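Local coordinates for protein predicted component of a thermophile-specific DNA repair system, contains a RAMP domain (Methanopyrus kandleri, PDB 4N0L) that binds RNA, has an RRM-like RAMP fold and probably forms the crRNA-carrying backbone of the type III-A CRISPR Csm effector complex, at residues 60-65 against 115-120; 91-96 against 235-240; 109-114 against 242-247; 251-256 against 331-336. All coordinates share one frame; numbering follows the deposited sequence.

Contact 1. Residues 60-65 against 115-120. With ZN (zinc ion), chain C.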
loop_
_atom_site.group_PDB
_atom_site.type_symbol
_atom_site.label_atom_id
_atom_site.label_comp_id
_atom_site.label_asym_id
_atom_site.label_seq_id
_atom_site.Cartn_x
_atom_site.Cartn_y
_atom_site.Cartn_z
ATOM N N ALA A 60 -5.139 -5.102 -2.995
ATOM C CA ALA A 60 -6.217 -5.690 -3.783
ATOM C C ALA A 60 -6.459 -4.926 -5.084
ATOM O O ALA A 60 -6.758 -5.525 -6.117
ATOM C CB ALA A 60 -7.494 -5.754 -2.961
ATOM N N LEU A 61 -6.336 -3.604 -5.028
ATOM C CA LEU A 61 -6.561 -2.769 -6.205
ATOM C C LEU A 61 -5.349 -2.739 -7.132
ATOM O O LEU A 61 -5.497 -2.772 -8.356
ATOM C CB LEU A 61 -6.930 -1.344 -5.786
ATOM C CG LEU A 61 -8.205 -1.207 -4.955
ATOM C CD1 LEU A 61 -8.418 0.234 -4.532
ATOM C CD2 LEU A 61 -9.402 -1.725 -5.737
ATOM N N PHE A 62 -4.154 -2.672 -6.553
ATOM C CA PHE A 62 -2.932 -2.666 -7.349
ATOM C C PHE A 62 -2.743 -3.956 -8.139
ATOM O O PHE A 62 -2.343 -3.921 -9.302
ATOM C CB PHE A 62 -1.701 -2.431 -6.477
ATOM C CG PHE A 62 -0.410 -2.477 -7.244
ATOM C CD1 PHE A 62 -0.084 -1.467 -8.135
ATOM C CD2 PHE A 62 0.467 -3.543 -7.094
ATOM C CE1 PHE A 62 1.099 -1.510 -8.852
ATOM C CE2 PHE A 62 1.652 -3.591 -7.810
ATOM C CZ PHE A 62 1.967 -2.573 -8.690
ATOM N N GLU A 63 -3.005 -5.093 -7.503
ATOM C CA GLU A 63 -2.786 -6.377 -8.161
ATOM C C GLU A 63 -3.705 -6.521 -9.374
ATOM O O GLU A 63 -3.290 -7.038 -10.410
ATOM C CB GLU A 63 -2.973 -7.543 -7.177
ATOM C CG GLU A 63 -4.405 -7.857 -6.767
ATOM C CD GLU A 63 -4.478 -8.991 -5.757
ATOM O OE1 GLU A 63 -3.466 -9.702 -5.589
ATOM O OE2 GLU A 63 -5.546 -9.181 -5.141
ATOM N N LEU A 64 -4.936 -6.027 -9.253
ATOM C CA LEU A 64 -5.878 -6.018 -10.369
ATOM C C LEU A 64 -5.406 -5.099 -11.487
ATOM O O LEU A 64 -5.455 -5.459 -12.662
ATOM C CB LEU A 64 -7.268 -5.589 -9.899
ATOM C CG LEU A 64 -8.053 -6.619 -9.088
ATOM C CD1 LEU A 64 -9.389 -6.040 -8.650
ATOM C CD2 LEU A 64 -8.250 -7.896 -9.895
ATOM N N ALA A 65 -4.961 -3.905 -11.111
ATOM C CA ALA A 65 -4.471 -2.930 -12.081
ATOM C C ALA A 65 -3.220 -3.446 -12.778
ATOM O O ALA A 65 -3.053 -3.265 -13.982
ATOM C CB ALA A 65 -4.190 -1.599 -11.405
ATOM N N CYS A 115 8.303 -9.609 -8.815
ATOM C CA CYS A 115 6.894 -9.239 -8.801
ATOM C C CYS A 115 6.662 -8.018 -7.917
ATOM O O CYS A 115 6.885 -8.075 -6.709
ATOM C CB CYS A 115 6.038 -10.408 -8.314
ATOM S SG CYS A 115 4.248 -10.128 -8.397
ATOM N N PRO A 116 6.212 -6.909 -8.523
ATOM C CA PRO A 116 5.920 -5.662 -7.803
ATOM C C PRO A 116 4.868 -5.848 -6.716
ATOM O O PRO A 116 5.026 -5.318 -5.617
ATOM C CB PRO A 116 5.402 -4.733 -8.904
ATOM C CG PRO A 116 5.964 -5.287 -10.163
ATOM C CD PRO A 116 5.996 -6.769 -9.972
ATOM N N VAL A 117 3.803 -6.578 -7.031
ATOM C CA VAL A 117 2.737 -6.847 -6.071
ATOM C C VAL A 117 3.260 -7.484 -4.790
ATOM O O VAL A 117 3.077 -6.953 -3.695
ATOM C CB VAL A 117 1.661 -7.772 -6.667
ATOM C CG1 VAL A 117 0.604 -8.103 -5.619
ATOM C CG2 VAL A 117 1.025 -7.130 -7.891
ATOM N N CYS A 118 3.923 -8.624 -4.939
ATOM C CA CYS A 118 4.356 -9.420 -3.797
ATOM C C CYS A 118 5.575 -8.834 -3.075
ATOM O O CYS A 118 5.669 -8.923 -1.851
ATOM C CB CYS A 118 4.634 -10.859 -4.243
ATOM S SG CYS A 118 3.145 -11.764 -4.776
ATOM N N ARG A 119 6.508 -8.243 -3.816
ATOM C CA ARG A 119 7.711 -7.692 -3.191
ATOM C C ARG A 119 7.392 -6.453 -2.342
ATOM O O ARG A 119 8.076 -6.173 -1.356
ATOM C CB ARG A 119 8.770 -7.356 -4.251
ATOM C CG ARG A 119 8.596 -5.996 -4.915
ATOM C CD ARG A 119 9.377 -5.886 -6.216
ATOM N NE ARG A 119 9.299 -4.535 -6.766
ATOM C CZ ARG A 119 9.464 -4.234 -8.050
ATOM N NH1 ARG A 119 9.725 -5.191 -8.932
ATOM N NH2 ARG A 119 9.369 -2.971 -8.450
ATOM N N ILE A 120 6.346 -5.723 -2.724
ATOM C CA ILE A 120 5.933 -4.517 -2.005
ATOM C C ILE A 120 4.934 -4.822 -0.891
ATOM O O ILE A 120 5.104 -4.387 0.248
ATOM C CB ILE A 120 5.306 -3.474 -2.963
ATOM C CG1 ILE A 120 6.358 -2.927 -3.931
ATOM C CG2 ILE A 120 4.676 -2.331 -2.181
ATOM C CD1 ILE A 120 5.771 -2.115 -5.065
HETATM ZN ZN ZN C . 3.526 -11.890 -7.071
#

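Contact 2. Residues 91-96 against 235-240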
loop_
_atom_site.group_PDB
_atom_site.type_symbol
_atom_site.label_atom_id
_atom_site.label_comp_id
_atom_site.label_asym_id
_atom_site.label_seq_id
_atom_site.Cartn_x
_atom_site.Cartn_y
_atom_site.Cartn_z
ATOM N N VAL A 91 10.027 -12.676 -5.418
ATOM C CA VAL A 91 10.060 -11.451 -4.628
ATOM C C VAL A 91 11.446 -10.812 -4.567
ATOM O O VAL A 91 11.590 -9.659 -4.161
ATOM C CB VAL A 91 9.578 -11.718 -3.192
ATOM C CG1 VAL A 91 8.093 -12.040 -3.189
ATOM C CG2 VAL A 91 10.371 -12.854 -2.569
ATOM N N ARG A 92 12.462 -11.571 -4.963
ATOM C CA ARG A 92 13.817 -11.046 -5.085
ATOM C C ARG A 92 14.480 -11.634 -6.323
ATOM O O ARG A 92 14.134 -12.732 -6.757
ATOM C CB ARG A 92 14.636 -11.355 -3.829
ATOM C CG ARG A 92 14.103 -12.530 -3.023
ATOM C CD ARG A 92 15.158 -13.607 -2.831
ATOM N NE ARG A 92 16.203 -13.197 -1.897
ATOM N N ARG A 93 15.426 -10.896 -6.894
ATOM C CA ARG A 93 16.026 -11.280 -8.166
ATOM C C ARG A 93 16.761 -12.616 -8.103
ATOM O O ARG A 93 16.855 -13.309 -9.112
ATOM C CB ARG A 93 16.975 -10.190 -8.658
ATOM C CG ARG A 93 16.294 -9.140 -9.520
ATOM C CD ARG A 93 17.310 -8.223 -10.174
ATOM N NE ARG A 93 18.270 -7.709 -9.202
ATOM C CZ ARG A 93 18.013 -6.724 -8.349
ATOM N NH1 ARG A 93 16.823 -6.140 -8.344
ATOM N NH2 ARG A 93 18.948 -6.323 -7.499
ATOM N N GLU A 94 17.270 -12.972 -6.926
ATOM C CA GLU A 94 17.895 -14.278 -6.723
ATOM C C GLU A 94 16.972 -15.403 -7.178
ATOM O O GLU A 94 17.365 -16.255 -7.977
ATOM C CB GLU A 94 18.275 -14.486 -5.258
ATOM C CG GLU A 94 19.536 -13.763 -4.821
ATOM C CD GLU A 94 19.501 -13.363 -3.359
ATOM O OE1 GLU A 94 18.428 -12.942 -2.882
ATOM O OE2 GLU A 94 20.546 -13.484 -2.686
ATOM N N VAL A 95 15.748 -15.393 -6.654
ATOM C CA VAL A 95 14.727 -16.377 -7.002
ATOM C C VAL A 95 14.579 -16.569 -8.511
ATOM O O VAL A 95 14.571 -17.702 -8.995
ATOM C CB VAL A 95 13.356 -15.987 -6.409
ATOM C CG1 VAL A 95 12.260 -16.892 -6.951
ATOM C CG2 VAL A 95 13.400 -16.050 -4.891
ATOM N N TYR A 96 14.463 -15.471 -9.254
ATOM C CA TYR A 96 14.294 -15.565 -10.702
ATOM C C TYR A 96 15.526 -16.139 -11.402
ATOM O O TYR A 96 15.396 -16.957 -12.314
ATOM C CB TYR A 96 13.962 -14.204 -11.305
ATOM C CG TYR A 96 13.900 -14.235 -12.817
ATOM C CD1 TYR A 96 12.787 -14.747 -13.472
ATOM C CD2 TYR A 96 14.954 -13.760 -13.589
ATOM C CE1 TYR A 96 12.725 -14.786 -14.853
ATOM C CE2 TYR A 96 14.900 -13.794 -14.971
ATOM C CZ TYR A 96 13.784 -14.307 -15.597
ATOM O OH TYR A 96 13.723 -14.343 -16.971
ATOM N N GLY A 235 18.038 -1.277 -3.993
ATOM C CA GLY A 235 18.226 0.021 -4.618
ATOM C C GLY A 235 17.717 0.122 -6.045
ATOM O O GLY A 235 17.202 1.161 -6.459
ATOM N N GLU A 236 17.865 -0.962 -6.795
ATOM C CA GLU A 236 17.453 -1.000 -8.193
ATOM C C GLU A 236 15.934 -0.961 -8.339
ATOM O O GLU A 236 15.413 -0.547 -9.374
ATOM C CB GLU A 236 18.023 -2.241 -8.875
ATOM C CG GLU A 236 19.507 -2.128 -9.189
ATOM C CD GLU A 236 20.145 -3.472 -9.470
ATOM O OE1 GLU A 236 20.568 -4.138 -8.501
ATOM O OE2 GLU A 236 20.224 -3.862 -10.654
ATOM N N GLU A 237 15.227 -1.405 -7.304
ATOM C CA GLU A 237 13.767 -1.440 -7.331
ATOM C C GLU A 237 13.144 -0.299 -6.533
ATOM O O GLU A 237 11.923 -0.226 -6.400
ATOM C CB GLU A 237 13.250 -2.776 -6.794
ATOM C CG GLU A 237 13.293 -3.917 -7.795
ATOM C CD GLU A 237 13.201 -5.279 -7.135
ATOM O OE1 GLU A 237 12.972 -5.336 -5.908
ATOM O OE2 GLU A 237 13.342 -6.294 -7.849
ATOM N N LEU A 238 13.985 0.589 -6.012
ATOM C CA LEU A 238 13.536 1.668 -5.138
ATOM C C LEU A 238 12.520 2.596 -5.807
ATOM O O LEU A 238 11.413 2.787 -5.302
ATOM C CB LEU A 238 14.736 2.486 -4.654
ATOM C CG LEU A 238 14.417 3.818 -3.976
ATOM C CD1 LEU A 238 13.626 3.567 -2.704
ATOM C CD2 LEU A 238 15.687 4.596 -3.678
ATOM N N GLU A 239 12.903 3.171 -6.941
ATOM C CA GLU A 239 12.036 4.113 -7.639
ATOM C C GLU A 239 10.779 3.425 -8.157
ATOM O O GLU A 239 9.682 3.980 -8.078
ATOM C CB GLU A 239 12.780 4.786 -8.792
ATOM C CG GLU A 239 11.900 5.707 -9.617
ATOM C CD GLU A 239 12.696 6.653 -10.486
ATOM O OE1 GLU A 239 13.907 6.416 -10.672
ATOM O OE2 GLU A 239 12.110 7.640 -10.976
ATOM N N SER A 240 10.950 2.218 -8.690
ATOM C CA SER A 240 9.831 1.450 -9.217
ATOM C C SER A 240 8.805 1.161 -8.127
ATOM O O SER A 240 7.600 1.270 -8.359
ATOM C CB SER A 240 10.322 0.140 -9.838
ATOM O OG SER A 240 10.207 0.173 -11.251
#

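Contact 3. Residues 109-114 against 242-247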
loop_
_atom_site.group_PDB
_atom_site.type_symbol
_atom_site.label_atom_id
_atom_site.label_comp_id
_atom_site.label_asym_id
_atom_site.label_seq_id
_atom_site.Cartn_x
_atom_site.Cartn_y
_atom_site.Cartn_z
ATOM N N TRP A 109 3.682 -11.335 -15.216
ATOM C CA TRP A 109 3.492 -10.352 -14.154
ATOM C C TRP A 109 4.826 -9.960 -13.531
ATOM O O TRP A 109 4.866 -9.315 -12.483
ATOM C CB TRP A 109 2.556 -10.892 -13.071
ATOM C CG TRP A 109 3.114 -12.065 -12.329
ATOM C CD1 TRP A 109 3.929 -12.030 -11.234
ATOM C CD2 TRP A 109 2.889 -13.450 -12.617
ATOM N NE1 TRP A 109 4.232 -13.308 -10.828
ATOM C CE2 TRP A 109 3.605 -14.197 -11.660
ATOM C CE3 TRP A 109 2.156 -14.131 -13.593
ATOM C CZ2 TRP A 109 3.607 -15.591 -11.651
ATOM C CZ3 TRP A 109 2.159 -15.514 -13.582
ATOM C CH2 TRP A 109 2.880 -16.229 -12.617
ATOM N N LEU A 110 5.915 -10.358 -14.177
ATOM C CA LEU A 110 7.245 -10.068 -13.663
ATOM C C LEU A 110 7.831 -8.824 -14.332
ATOM O O LEU A 110 7.582 -8.571 -15.510
ATOM C CB LEU A 110 8.165 -11.273 -13.881
ATOM C CG LEU A 110 8.025 -12.424 -12.879
ATOM C CD1 LEU A 110 9.197 -13.393 -12.990
ATOM C CD2 LEU A 110 7.889 -11.899 -11.463
ATOM N N GLU A 111 8.594 -8.041 -13.573
ATOM C CA GLU A 111 9.327 -6.906 -14.130
ATOM C C GLU A 111 10.758 -6.909 -13.607
ATOM O O GLU A 111 10.980 -6.829 -12.396
ATOM C CB GLU A 111 8.641 -5.581 -13.792
ATOM C CG GLU A 111 9.280 -4.375 -14.472
ATOM C CD GLU A 111 8.498 -3.091 -14.262
ATOM O OE1 GLU A 111 8.434 -2.618 -13.107
ATOM O OE2 GLU A 111 7.951 -2.556 -15.249
ATOM N N ASN A 112 11.719 -6.987 -14.525
ATOM C CA ASN A 112 13.125 -7.189 -14.178
ATOM C C ASN A 112 13.318 -8.336 -13.187
ATOM O O ASN A 112 14.115 -8.239 -12.252
ATOM C CB ASN A 112 13.731 -5.900 -13.614
ATOM C CG ASN A 112 13.620 -4.733 -14.578
ATOM O OD1 ASN A 112 13.739 -4.900 -15.791
ATOM N ND2 ASN A 112 13.392 -3.541 -14.038
ATOM N N GLY A 113 12.571 -9.416 -13.399
ATOM C CA GLY A 113 12.751 -10.641 -12.643
ATOM C C GLY A 113 11.975 -10.767 -11.343
ATOM O O GLY A 113 11.994 -11.825 -10.714
ATOM N N THR A 114 11.291 -9.704 -10.931
ATOM C CA THR A 114 10.564 -9.736 -9.662
ATOM C C THR A 114 9.127 -9.244 -9.793
ATOM O O THR A 114 8.775 -8.554 -10.749
ATOM C CB THR A 114 11.268 -8.893 -8.582
ATOM O OG1 THR A 114 11.349 -7.529 -9.010
ATOM C CG2 THR A 114 12.667 -9.432 -8.302
ATOM N N LEU A 242 8.267 2.906 -5.369
ATOM C CA LEU A 242 7.614 4.162 -5.022
ATOM C C LEU A 242 6.520 4.500 -6.025
ATOM O O LEU A 242 5.440 4.954 -5.645
ATOM C CB LEU A 242 8.635 5.299 -4.951
ATOM C CG LEU A 242 9.654 5.205 -3.815
ATOM C CD1 LEU A 242 10.555 6.430 -3.798
ATOM C CD2 LEU A 242 8.961 5.018 -2.473
ATOM N N LYS A 243 6.808 4.277 -7.304
ATOM C CA LYS A 243 5.828 4.486 -8.363
ATOM C C LYS A 243 4.586 3.635 -8.150
ATOM O O LYS A 243 3.463 4.123 -8.256
ATOM C CB LYS A 243 6.440 4.179 -9.732
ATOM C CG LYS A 243 5.561 4.594 -10.901
ATOM C CD LYS A 243 5.631 3.590 -12.039
ATOM C CE LYS A 243 7.049 3.452 -12.565
ATOM N NZ LYS A 243 7.192 2.281 -13.470
ATOM N N TYR A 244 4.798 2.360 -7.846
ATOM C CA TYR A 244 3.694 1.424 -7.685
ATOM C C TYR A 244 2.954 1.640 -6.367
ATOM O O TYR A 244 1.735 1.492 -6.306
ATOM C CB TYR A 244 4.207 -0.013 -7.789
ATOM C CG TYR A 244 4.752 -0.347 -9.163
ATOM C CD1 TYR A 244 4.129 0.131 -10.311
ATOM C CD2 TYR A 244 5.892 -1.128 -9.315
ATOM C CE1 TYR A 244 4.620 -0.165 -11.568
ATOM C CE2 TYR A 244 6.392 -1.427 -10.570
ATOM C CZ TYR A 244 5.751 -0.942 -11.693
ATOM O OH TYR A 244 6.239 -1.234 -12.946
ATOM N N LEU A 245 3.690 2.002 -5.321
ATOM C CA LEU A 245 3.075 2.329 -4.040
ATOM C C LEU A 245 2.154 3.539 -4.183
ATOM O O LEU A 245 1.000 3.508 -3.750
ATOM C CB LEU A 245 4.141 2.599 -2.978
ATOM C CG LEU A 245 3.605 3.080 -1.627
ATOM C CD1 LEU A 245 2.628 2.064 -1.049
ATOM C CD2 LEU A 245 4.743 3.351 -0.655
ATOM N N MET A 246 2.674 4.603 -4.790
ATOM C CA MET A 246 1.882 5.795 -5.072
ATOM C C MET A 246 0.689 5.453 -5.957
ATOM O O MET A 246 -0.425 5.920 -5.717
ATOM C CB MET A 246 2.733 6.872 -5.747
ATOM C CG MET A 246 3.754 7.552 -4.849
ATOM S SD MET A 246 3.015 8.374 -3.428
ATOM C CE MET A 246 4.473 9.075 -2.656
ATOM N N SER A 247 0.939 4.645 -6.985
ATOM C CA SER A 247 -0.110 4.224 -7.909
ATOM C C SER A 247 -1.243 3.505 -7.190
ATOM O O SER A 247 -2.415 3.699 -7.515
ATOM C CB SER A 247 0.464 3.313 -8.996
ATOM O OG SER A 247 1.491 3.970 -9.717
HETATM O O HOH W 1 9.099 0.549 -13.810
#

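Contact 4. Residues 251-256 against 331-336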
loop_
_atom_site.group_PDB
_atom_site.type_symbol
_atom_site.label_atom_id
_atom_site.label_comp_id
_atom_site.label_asym_id
_atom_site.label_seq_id
_atom_site.Cartn_x
_atom_site.Cartn_y
_atom_site.Cartn_z
ATOM N N LEU A 251 -5.173 4.519 -6.938
ATOM C CA LEU A 251 -6.269 3.588 -7.185
ATOM C C LEU A 251 -7.292 3.611 -6.056
ATOM O O LEU A 251 -8.497 3.524 -6.296
ATOM C CB LEU A 251 -5.732 2.172 -7.372
ATOM C CG LEU A 251 -4.921 1.935 -8.645
ATOM C CD1 LEU A 251 -4.208 0.599 -8.575
ATOM C CD2 LEU A 251 -5.816 2.009 -9.873
ATOM N N VAL A 252 -6.803 3.708 -4.823
ATOM C CA VAL A 252 -7.674 3.802 -3.657
ATOM C C VAL A 252 -8.488 5.100 -3.712
ATOM O O VAL A 252 -9.665 5.122 -3.348
ATOM C CB VAL A 252 -6.868 3.727 -2.343
ATOM C CG1 VAL A 252 -7.776 3.944 -1.145
ATOM C CG2 VAL A 252 -6.181 2.376 -2.230
ATOM N N GLU A 253 -7.857 6.177 -4.169
ATOM C CA GLU A 253 -8.557 7.445 -4.381
ATOM C C GLU A 253 -9.689 7.287 -5.398
ATOM O O GLU A 253 -10.809 7.735 -5.163
ATOM C CB GLU A 253 -7.586 8.541 -4.841
ATOM C CG GLU A 253 -6.562 8.949 -3.784
ATOM C CD GLU A 253 -5.649 10.082 -4.236
ATOM O OE1 GLU A 253 -5.468 10.256 -5.459
ATOM O OE2 GLU A 253 -5.100 10.791 -3.365
ATOM N N ASP A 254 -9.391 6.636 -6.519
ATOM C CA ASP A 254 -10.357 6.485 -7.607
ATOM C C ASP A 254 -11.488 5.505 -7.296
ATOM O O ASP A 254 -12.593 5.641 -7.820
ATOM C CB ASP A 254 -9.651 6.024 -8.887
ATOM C CG ASP A 254 -8.767 7.097 -9.490
ATOM O OD1 ASP A 254 -7.930 6.751 -10.349
ATOM O OD2 ASP A 254 -8.899 8.278 -9.105
ATOM N N GLN A 255 -11.213 4.511 -6.456
ATOM C CA GLN A 255 -12.170 3.428 -6.255
ATOM C C GLN A 255 -12.666 3.291 -4.813
ATOM O O GLN A 255 -13.555 2.486 -4.540
ATOM C CB GLN A 255 -11.551 2.105 -6.722
ATOM C CG GLN A 255 -11.446 1.980 -8.240
ATOM C CD GLN A 255 -10.653 0.761 -8.680
ATOM O OE1 GLN A 255 -9.491 0.870 -9.075
ATOM N NE2 GLN A 255 -11.283 -0.408 -8.622
ATOM N N GLY A 256 -12.097 4.067 -3.895
ATOM C CA GLY A 256 -12.555 4.064 -2.512
ATOM C C GLY A 256 -11.741 3.168 -1.594
ATOM O O GLY A 256 -11.206 2.145 -2.032
ATOM N N LEU A 331 1.499 17.005 -2.126
ATOM C CA LEU A 331 1.242 16.485 -3.463
ATOM C C LEU A 331 0.393 15.226 -3.363
ATOM O O LEU A 331 0.521 14.450 -2.415
ATOM C CB LEU A 331 2.548 16.196 -4.209
ATOM C CG LEU A 331 3.461 17.389 -4.504
ATOM C CD1 LEU A 331 4.722 16.946 -5.231
ATOM C CD2 LEU A 331 2.719 18.449 -5.308
ATOM N N ARG A 332 -0.484 15.034 -4.339
ATOM C CA ARG A 332 -1.298 13.832 -4.408
ATOM C C ARG A 332 -0.433 12.696 -4.961
ATOM O O ARG A 332 0.591 12.966 -5.590
ATOM C CB ARG A 332 -2.538 14.079 -5.273
ATOM C CG ARG A 332 -3.501 15.101 -4.674
ATOM C CD ARG A 332 -4.460 14.467 -3.676
ATOM N NE ARG A 332 -5.351 13.495 -4.301
ATOM C CZ ARG A 332 -6.543 13.793 -4.811
ATOM N NH1 ARG A 332 -7.286 12.843 -5.363
ATOM N NH2 ARG A 332 -6.990 15.041 -4.771
ATOM N N PRO A 333 -0.825 11.430 -4.711
ATOM C CA PRO A 333 -0.046 10.265 -5.156
ATOM C C PRO A 333 0.416 10.347 -6.611
ATOM O O PRO A 333 1.591 10.117 -6.893
ATOM C CB PRO A 333 -1.026 9.107 -4.966
ATOM C CG PRO A 333 -1.854 9.527 -3.813
ATOM C CD PRO A 333 -2.009 11.021 -3.930
ATOM N N GLU A 334 -0.498 10.692 -7.511
ATOM C CA GLU A 334 -0.190 10.757 -8.936
ATOM C C GLU A 334 0.803 11.879 -9.243
ATOM O O GLU A 334 1.583 11.791 -10.193
ATOM C CB GLU A 334 -1.477 10.954 -9.738
ATOM C CG GLU A 334 -1.293 11.000 -11.243
ATOM C CD GLU A 334 -2.570 11.372 -11.970
ATOM O OE1 GLU A 334 -3.566 11.699 -11.291
ATOM O OE2 GLU A 334 -2.578 11.337 -13.220
ATOM N N GLU A 335 0.788 12.924 -8.424
ATOM C CA GLU A 335 1.718 14.034 -8.599
ATOM C C GLU A 335 3.128 13.656 -8.152
ATOM O O GLU A 335 4.113 14.073 -8.763
ATOM C CB GLU A 335 1.228 15.268 -7.838
ATOM C CG GLU A 335 -0.119 15.781 -8.321
ATOM C CD GLU A 335 -0.555 17.042 -7.605
ATOM O OE1 GLU A 335 -0.757 16.991 -6.374
ATOM O OE2 GLU A 335 -0.697 18.087 -8.275
ATOM N N TRP A 336 3.222 12.866 -7.089
ATOM C CA TRP A 336 4.510 12.342 -6.644
ATOM C C TRP A 336 5.140 11.442 -7.703
ATOM O O TRP A 336 6.357 11.460 -7.894
ATOM C CB TRP A 336 4.363 11.579 -5.327
ATOM C CG TRP A 336 4.303 12.473 -4.129
ATOM C CD1 TRP A 336 3.193 12.804 -3.408
ATOM C CD2 TRP A 336 5.399 13.163 -3.518
ATOM N NE1 TRP A 336 3.532 13.650 -2.380
ATOM C CE2 TRP A 336 4.881 13.889 -2.427
ATOM C CE3 TRP A 336 6.772 13.236 -3.785
ATOM C CZ2 TRP A 336 5.682 14.676 -1.603
ATOM C CZ3 TRP A 336 7.566 14.019 -2.967
ATOM C CH2 TRP A 336 7.020 14.729 -1.890
HETATM O O HOH W 2 -3.273 11.160 -7.024
#

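Contact 1. Residues 60-65 against 115-120
Glu63 OE1 is gripped by two groups, a salt bridge from Arg59 NH2 and a hydrogen bond from the backbone N of the zinc ligand His86. The apolar root of the same side chain touches helix 116-121, with Glu63 CB 3.9 Å from Val117 CG1. Phe62 makes the other half of the contact. Its CG is anti to the backbone N (chi1 177°), which carries the ring out to Val117 and Pro116. Val117 CG2 meets the ring obliquely, 3.6 Å from Phe62 CE2. Pro116 CB lies at the ring edge, 4.1 Å from Phe62 CZ, and these two side chains lie roughly perpendicular. The two short helical segments run nearly antiparallel at 155°, their axes 10.1 Å apart. Cys115, the N-cap of helix 116-121, and Cys118 each bind zinc through SG at 2.3 Å. His86 and Cys88 complete the site of three cysteines and one histidine. No hydrogen bond joins the segments. Apolar contact thus holds the CxxC helix against helix 51-69, while Glu63 ties helix 51-69 to the backbone at His86. This is consistent with a structural zinc site.

Contact 2. Residues 91-96 against 235-240
Arg93 NH2 lies 2.9 Å from Glu236 OE1, the shorter of two salt bridges across this contact. The second runs from Arg93 NH1 to Glu237 OE2 at 3.5 Å. Together they form a salt-bridge network between the start of helix 93-99 and residues Glu236 and Glu237. The first bridge rests on charge alone. Glu236 brings its CD over one face of the guanidinium, and OE1 sits well out of the plane, where no N-H points at it. The two planes are 50° apart, and the side chains meet nearly at right angles. Glu237 instead runs alongside Arg93, pointing the other way, its carboxylate turned 78° from the guanidinium. Both glutamates run out extended beyond CG, whereas Arg93 bends at chi3 (-50°), which brings its guanidinium within reach of both. The strongest partners lie outside the two segments. Arg93 NH2 makes a salt bridge to Asp234 OD1, and Glu237 OE2 a hydrogen bond to Thr114 OG1. Glu237 OE1 makes a salt bridge to Arg171 NH1. The network therefore links the loop just before the zinc ligand Cys115 with the 235-240 segment. The side chains of Glu237 and Cys115 are about 8 Å apart. Apolar contact is slight here, and the bare alkyl part of Glu236 comes no nearer than its CB, 4.1 Å from Arg93 NH1.

Contact 3. Residues 109-114 against 242-247
Two successive residues of helix 238-255, Lys243 and Tyr244, both reach for Glu111. Lys243 does so through a water. Lys243 NZ donates to the water at 2.6 Å, and the water passes a weak bond of 3.3 Å to Glu111 OE1. The direct gap from Lys243 NZ to Glu111 OE1 is 5.1 Å, so any attraction between the charges would act over a distance. Tyr244 makes the direct bond. Tyr244 OH donates to Glu111 OE1 at 2.6 Å, meeting that oxygen on the syn side and 25° out of the carboxylate plane. OE1 in turn lies at the edge of the tyrosine ring, in its plane. Glu111 reaches this far because CG is anti to the backbone N (chi1 -174°) and the chain stays extended beyond it. Its own backbone is fixed by a type I' beta turn from Glu111 to Thr114. Glu111 N bonds to Thr114 O at 2.9 Å, and Thr114 N returns to Glu111 O at 3.2 Å. The ring of Tyr244 meets Trp66 edge-to-face and also meets Phe62. It touches Pro116, Arg119 and Ile120 as well. Further along, Met246 packs on Trp336 and Val337. The 242-247 segment thus sits among helices 51-69, 116-121 and 333-338, with the zinc-site loop beside it.

Contact 4. Residues 251-256 against 331-336
Glu253 and Arg332 form a two-pronged salt bridge, the arginine gripping side-on with NE and NH1. Arg332 NE bonds to Glu253 OE2 at 2.9 Å and Arg332 NH1 to Glu253 OE1 at 3.2 Å. The planes are far from coplanar, 79° apart, and both nitrogens come from above the carboxylate plane. Bends at chi2 and chi3 turn the NE edge of Arg332 to the carboxylate. The Pro333 ring and the Glu253 side chain point toward each other, with Pro333 CD 3.2 Å from Glu253 OE2. A water adds a third link, donating to Glu253 OE1 at 2.8 Å and accepting from Glu334 N at 2.9 Å. OE2 has another partner, the backbone N of Phe270. Behind these, Arg332 N, at the N-cap, bonds to Glu335 OE1 at 2.8 Å. The contact joins the carboxyl end of helix 238-255 to the start of helix 333-338. Strand 268-278 of the antiparallel sheet lies against both, with Phe270 touching Val252 and Pro333, while Leu251 packs on helix 51-69.

In the fold
The second segments of contacts 2 and 3 and the first of contact 4 follow one another along helix 238-255. Contact 1 lies beside contact 3, their centres about 8 Å apart, and joins the two other helices that meet Tyr244. It is buried and apolar, next to the zinc. Contact 4 is also buried, yet polar, centred on an ion pair. Contacts 2 and 3 are partly buried and rely on charge and hydrogen bonds. Thr114 OG1 and Glu237 OE2 connect them at 2.6 Å. Contacts 1 to 3 therefore gather around the zinc-binding region, while contact 4 faces the sheet of the RRM-like core.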